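Local coordinates for protein neurotrypsin (Mus musculus, PDB 6H8M) that acts as a secreted serine protease of the brain with a role in neuronal plasticity, represented here by its third scavenger receptor cysteine-rich domain, at residues A[30-35]-A[97-102]; A[35-40]-A[53-58]. All coordinates share one frame; numbering follows the deposited sequence.

Interaction 1: A[30-35]-A[97-102]; sequences ICDDGW and HSEDAG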
loop_
_atom_site.group_PDB
_atom_site.type_symbol
_atom_site.label_atom_id
_atom_site.label_comp_id
_atom_site.label_asym_id
_atom_site.label_seq_id
_atom_site.Cartn_x
_atom_site.Cartn_y
_atom_site.Cartn_z
ATOM N N ILE A 30 -4.472 -2.696 2.696
ATOM C CA ILE A 30 -3.615 -2.114 3.699
ATOM C C ILE A 30 -4.257 -0.826 4.207
ATOM O O ILE A 30 -4.671 0.050 3.420
ATOM C CB ILE A 30 -2.244 -1.804 3.091
ATOM C CG1 ILE A 30 -1.619 -3.042 2.471
ATOM C CG2 ILE A 30 -1.337 -1.129 4.093
ATOM C CD1 ILE A 30 -0.205 -2.768 1.951
ATOM N N CYS A 31 -4.353 -0.679 5.523
ATOM C CA CYS A 31 -4.894 0.530 6.172
ATOM C C CYS A 31 -3.944 1.734 5.955
ATOM O O CYS A 31 -2.744 1.589 6.028
ATOM C CB CYS A 31 -5.087 0.297 7.664
ATOM S SG CYS A 31 -5.924 1.675 8.475
ATOM N N ASP A 32 -4.509 2.932 5.779
ATOM C CA ASP A 32 -3.713 4.120 5.461
ATOM C C ASP A 32 -3.158 4.796 6.711
ATOM O O ASP A 32 -2.558 5.848 6.582
ATOM C CB ASP A 32 -4.508 5.111 4.600
ATOM C CG ASP A 32 -5.654 5.788 5.359
ATOM O OD1 ASP A 32 -5.850 5.467 6.555
ATOM O OD2 ASP A 32 -6.393 6.568 4.745
ATOM N N ASP A 33 -3.391 4.237 7.927
ATOM C CA ASP A 33 -2.931 4.849 9.144
ATOM C C ASP A 33 -1.398 4.858 9.074
ATOM O O ASP A 33 -0.745 3.787 8.952
ATOM C CB ASP A 33 -3.413 4.047 10.356
ATOM C CG ASP A 33 -3.244 4.906 11.596
ATOM O OD1 ASP A 33 -3.828 6.018 11.624
ATOM O OD2 ASP A 33 -2.404 4.546 12.398
ATOM N N GLY A 34 -0.825 6.045 9.107
ATOM C CA GLY A 34 0.627 6.153 9.011
ATOM C C GLY A 34 1.180 5.958 7.592
ATOM O O GLY A 34 2.385 5.838 7.469
ATOM N N TRP A 35 0.330 5.875 6.545
ATOM C CA TRP A 35 0.775 5.595 5.199
ATOM C C TRP A 35 1.241 6.918 4.553
ATOM O O TRP A 35 0.499 7.884 4.577
ATOM C CB TRP A 35 -0.362 4.925 4.381
ATOM C CG TRP A 35 -0.016 4.446 3.002
ATOM C CD1 TRP A 35 -0.315 5.087 1.819
ATOM C CD2 TRP A 35 0.521 3.154 2.621
ATOM N NE1 TRP A 35 0.109 4.307 0.782
ATOM C CE2 TRP A 35 0.609 3.130 1.229
ATOM C CE3 TRP A 35 0.984 2.064 3.355
ATOM C CZ2 TRP A 35 1.089 2.030 0.522
ATOM C CZ3 TRP A 35 1.487 0.990 2.667
ATOM C CH2 TRP A 35 1.589 0.989 1.276
ATOM N N HIS A 97 -12.515 -0.355 5.251
ATOM C CA HIS A 97 -12.076 -0.259 3.845
ATOM C C HIS A 97 -12.088 1.185 3.326
ATOM O O HIS A 97 -11.411 1.514 2.336
ATOM C CB HIS A 97 -12.863 -1.233 2.955
ATOM C CG HIS A 97 -12.386 -2.643 3.040
ATOM N ND1 HIS A 97 -11.141 -3.020 2.544
ATOM C CD2 HIS A 97 -12.953 -3.751 3.569
ATOM C CE1 HIS A 97 -10.981 -4.324 2.772
ATOM N NE2 HIS A 97 -12.078 -4.800 3.372
ATOM N N SER A 98 -12.823 2.058 3.989
ATOM C CA SER A 98 -12.809 3.490 3.686
ATOM C C SER A 98 -11.421 4.118 3.903
ATOM O O SER A 98 -11.201 5.200 3.426
ATOM C CB SER A 98 -13.885 4.171 4.470
ATOM O OG SER A 98 -13.692 3.990 5.851
ATOM N N GLU A 99 -10.493 3.420 4.576
ATOM C CA GLU A 99 -9.123 3.888 4.865
ATOM C C GLU A 99 -8.072 3.116 4.052
ATOM O O GLU A 99 -6.857 3.238 4.306
ATOM C CB GLU A 99 -8.838 3.721 6.373
ATOM C CG GLU A 99 -9.747 4.565 7.266
ATOM C CD GLU A 99 -9.800 4.051 8.701
ATOM O OE1 GLU A 99 -10.458 3.040 8.941
ATOM O OE2 GLU A 99 -9.138 4.646 9.561
ATOM N N ASP A 100 -8.503 2.396 3.016
ATOM C CA ASP A 100 -7.576 1.594 2.206
ATOM C C ASP A 100 -6.524 2.483 1.548
ATOM O O ASP A 100 -6.848 3.580 1.008
ATOM C CB ASP A 100 -8.302 0.776 1.143
ATOM C CG ASP A 100 -9.002 -0.470 1.713
ATOM O OD1 ASP A 100 -8.698 -0.883 2.872
ATOM O OD2 ASP A 100 -9.816 -1.048 0.972
ATOM N N ALA A 101 -5.271 2.019 1.554
ATOM C CA ALA A 101 -4.134 2.778 1.045
ATOM C C ALA A 101 -3.938 2.521 -0.449
ATOM O O ALA A 101 -4.243 1.414 -0.940
ATOM C CB ALA A 101 -2.905 2.305 1.826
ATOM N N GLY A 102 -3.272 3.478 -1.072
ATOM C CA GLY A 102 -2.987 3.456 -2.486
ATOM C C GLY A 102 -1.701 4.153 -2.804
ATOM O O GLY A 102 -1.137 4.806 -1.918
HETATM O O HOH W 1 -5.091 -0.984 0.343
#
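W35 carries its indole CG opposite the backbone N (chi1 -174°), which lays the ring against A101, while the first torsion of D32 (chi1 70°) sets its carboxylate between its own N and carbonyl carbon, beside the backbone of E99. The two segments are loops of an SRCR domain, one leaving strand 26-30, the other entering strand 102-105, and here they are joined by backbone bonds and by an indole laid over a methyl. A single beta bridge pairs C31 with D100: A101 N gives a hydrogen bond of 2.8 Å to I30 O, and D32 N makes a weak one to E99 O. C31 turns away from this bridge into its disulfide with C95. The methyl of A101 sits over one face of the indole, CB 3.5 Å from the centroid of the five-membered ring and 5° off its normal, a CH-pi contact. At the indole's edge, W35 NE1 donates a hydrogen bond to G102 O (3.0 Å), coming from above the carbonyl plane. With the indole of W35 cut back to an alanine, the A101 methyl would probably lose its aromatic cover and G102 O one of its donors. The carboxylates of D32 and E99 stand nearly perpendicular, with D32 OD1 4.5 Å from E99 OE2; such like charges probably disfavour each other, but each has a partner of its own, D32 OD2 at M58 N and E99 OE1 at R96 N. Within 97-102, H97 ND1 donates to D100 OD2 on its syn side, at 2.8 Å.

Interaction 2: A[35-40]-A[53-58]; sequences WTDKHA and ARARTM
The start of helix 37-46 comes down on strand 53-56 with D37 and A55 as the closest backbone pair, their CA atoms 4.9 Å apart. D37 makes the polar link: its CG lies anti to the carbonyl carbon (chi1 -67°), and OD1 accepts from A55 N at 2.9 Å in a nearly straight bond (173°) that arrives from above the carboxylate plane. The aliphatic part of R54 runs alongside, in the same direction, with CG 4.2 Å from D37 OD2. Around this bond three alanine methyls do most of the apolar packing. A55 CB packs against the backbone of T36, 3.5 Å from its O, and also meets W35 CD1 obliquely; A40 CB lies 3.9 Å from A53 CB and rests on the peptide joining R54 to A55. In this SRCR domain the strand belongs to a two-stranded antiparallel sheet with 102-105, whose V103 touches both W35 and A40, and the first turn of the helix packs against it. T36 is the N-cap and forms a capping box with H39: its OG1 accepts from K38 N, and its own N donates to H39 ND1, far out of the imidazole plane. Farther along the strand, T57 CG2 approaches the indole edge, 4.1 Å from W35 CD1.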
loop_
_atom_site.group_PDB
_atom_site.type_symbol
_atom_site.label_atom_id
_atom_site.label_comp_id
_atom_site.label_asym_id
_atom_site.label_seq_id
_atom_site.Cartn_x
_atom_site.Cartn_y
_atom_site.Cartn_z
ATOM N N TRP A 35 0.330 5.875 6.545
ATOM C CA TRP A 35 0.775 5.595 5.199
ATOM C C TRP A 35 1.241 6.918 4.553
ATOM O O TRP A 35 0.499 7.884 4.577
ATOM C CB TRP A 35 -0.362 4.925 4.381
ATOM C CG TRP A 35 -0.016 4.446 3.002
ATOM C CD1 TRP A 35 -0.315 5.087 1.819
ATOM C CD2 TRP A 35 0.521 3.154 2.621
ATOM N NE1 TRP A 35 0.109 4.307 0.782
ATOM C CE2 TRP A 35 0.609 3.130 1.229
ATOM C CE3 TRP A 35 0.984 2.064 3.355
ATOM C CZ2 TRP A 35 1.089 2.030 0.522
ATOM C CZ3 TRP A 35 1.487 0.990 2.667
ATOM C CH2 TRP A 35 1.589 0.989 1.276
ATOM N N THR A 36 2.478 6.937 4.062
ATOM C CA THR A 36 3.070 8.174 3.501
ATOM C C THR A 36 3.783 7.850 2.190
ATOM O O THR A 36 3.683 6.706 1.720
ATOM C CB THR A 36 4.079 8.785 4.480
ATOM O OG1 THR A 36 5.227 7.939 4.510
ATOM C CG2 THR A 36 3.523 8.936 5.879
ATOM N N ASP A 37 4.518 8.831 1.661
ATOM C CA ASP A 37 5.303 8.689 0.406
ATOM C C ASP A 37 6.384 7.606 0.569
ATOM O O ASP A 37 6.737 6.992 -0.447
ATOM C CB ASP A 37 5.791 10.042 -0.119
ATOM C CG ASP A 37 4.660 10.944 -0.585
ATOM O OD1 ASP A 37 3.498 10.501 -0.544
ATOM O OD2 ASP A 37 4.951 12.084 -0.983
ATOM N N LYS A 38 6.948 7.440 1.772
ATOM C CA LYS A 38 7.957 6.377 2.016
ATOM C C LYS A 38 7.313 5.010 1.729
ATOM O O LYS A 38 7.961 4.210 1.040
ATOM C CB LYS A 38 8.459 6.467 3.459
ATOM C CG LYS A 38 9.113 7.790 3.837
ATOM C CD LYS A 38 9.668 7.799 5.245
ATOM C CE LYS A 38 10.525 9.011 5.546
ATOM N NZ LYS A 38 9.708 10.228 5.762
ATOM N N HIS A 39 6.082 4.765 2.199
ATOM C CA HIS A 39 5.410 3.528 1.862
ATOM C C HIS A 39 5.214 3.377 0.367
ATOM O O HIS A 39 5.411 2.276 -0.209
ATOM C CB HIS A 39 4.085 3.423 2.636
ATOM C CG HIS A 39 4.267 3.534 4.110
ATOM N ND1 HIS A 39 4.429 4.748 4.755
ATOM C CD2 HIS A 39 4.297 2.588 5.067
ATOM C CE1 HIS A 39 4.682 4.546 6.049
ATOM N NE2 HIS A 39 4.563 3.220 6.285
ATOM N N ALA A 40 4.780 4.446 -0.291
ATOM C CA ALA A 40 4.562 4.426 -1.691
ATOM C C ALA A 40 5.841 4.121 -2.460
ATOM O O ALA A 40 5.774 3.275 -3.420
ATOM C CB ALA A 40 3.991 5.733 -2.190
ATOM N N ALA A 53 7.443 8.420 -6.128
ATOM C CA ALA A 53 6.089 7.776 -5.843
ATOM C C ALA A 53 5.339 8.670 -4.887
ATOM O O ALA A 53 5.978 9.402 -4.082
ATOM C CB ALA A 53 6.312 6.448 -5.199
ATOM N N ARG A 54 4.010 8.611 -4.933
ATOM C CA ARG A 54 3.196 9.415 -3.990
ATOM C C ARG A 54 2.099 8.542 -3.374
ATOM O O ARG A 54 1.472 7.770 -4.116
ATOM C CB ARG A 54 2.595 10.628 -4.704
ATOM C CG ARG A 54 3.581 11.769 -4.902
ATOM C CD ARG A 54 2.871 13.087 -5.126
ATOM N NE ARG A 54 3.804 14.177 -5.355
ATOM C CZ ARG A 54 3.442 15.422 -5.636
ATOM N NH1 ARG A 54 2.162 15.744 -5.664
ATOM N NH2 ARG A 54 4.361 16.337 -5.888
ATOM N N ALA A 55 1.894 8.659 -2.062
ATOM C CA ALA A 55 0.783 7.950 -1.414
ATOM C C ALA A 55 -0.578 8.540 -1.840
ATOM O O ALA A 55 -0.730 9.786 -2.007
ATOM C CB ALA A 55 0.917 8.062 0.079
ATOM N N ARG A 56 -1.623 7.673 -1.875
ATOM C CA ARG A 56 -2.978 8.169 -1.904
ATOM C C ARG A 56 -3.763 7.432 -0.835
ATOM O O ARG A 56 -3.617 6.221 -0.724
ATOM C CB ARG A 56 -3.567 7.840 -3.266
ATOM C CG ARG A 56 -3.048 8.675 -4.443
ATOM C CD ARG A 56 -3.613 10.089 -4.381
ATOM N NE ARG A 56 -3.088 11.027 -5.383
ATOM C CZ ARG A 56 -2.128 11.922 -5.181
ATOM N NH1 ARG A 56 -1.392 11.906 -4.078
ATOM N NH2 ARG A 56 -1.885 12.813 -6.121
ATOM N N THR A 57 -4.497 8.172 0.001
ATOM C CA THR A 57 -5.070 7.597 1.258
ATOM C C THR A 57 -6.587 7.609 1.130
ATOM O O THR A 57 -7.173 8.169 0.194
ATOM C CB THR A 57 -4.509 8.348 2.465
ATOM O OG1 THR A 57 -4.749 9.728 2.212
ATOM C CG2 THR A 57 -3.047 8.041 2.657
ATOM N N MET A 58 -7.246 7.107 2.163
ATOM C CA MET A 58 -8.683 7.164 2.330
ATOM C C MET A 58 -9.408 6.644 1.074
ATOM O O MET A 58 -10.389 7.263 0.617
ATOM C CB MET A 58 -9.144 8.588 2.648
ATOM C CG MET A 58 -8.682 9.073 3.960
ATOM S SD MET A 58 -9.379 7.981 5.362
ATOM C CE MET A 58 -11.025 8.634 5.566
#

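W35 belongs to both contacts, and its indole lies where they meet: A101 CB of interaction 1 covers one face and H39 CB, from the start of helix 37-46, the opposite one, so the ring is sandwiched between them. Interaction 1 is buried and ties two loops together chiefly through backbone bonds, close to the disulfide of C31. Interaction 2 is only partly buried; it sets a helix on a strand, with small methyls inside and a charged side chain, D37, at its exposed margin. Two probable hydrogen bonds join them directly, D32 OD2 to M58 N and R56 N to G102 O, the latter within the small sheet. Apart from the shared W35, the residues of interaction 2 lie between the two segments of interaction 1.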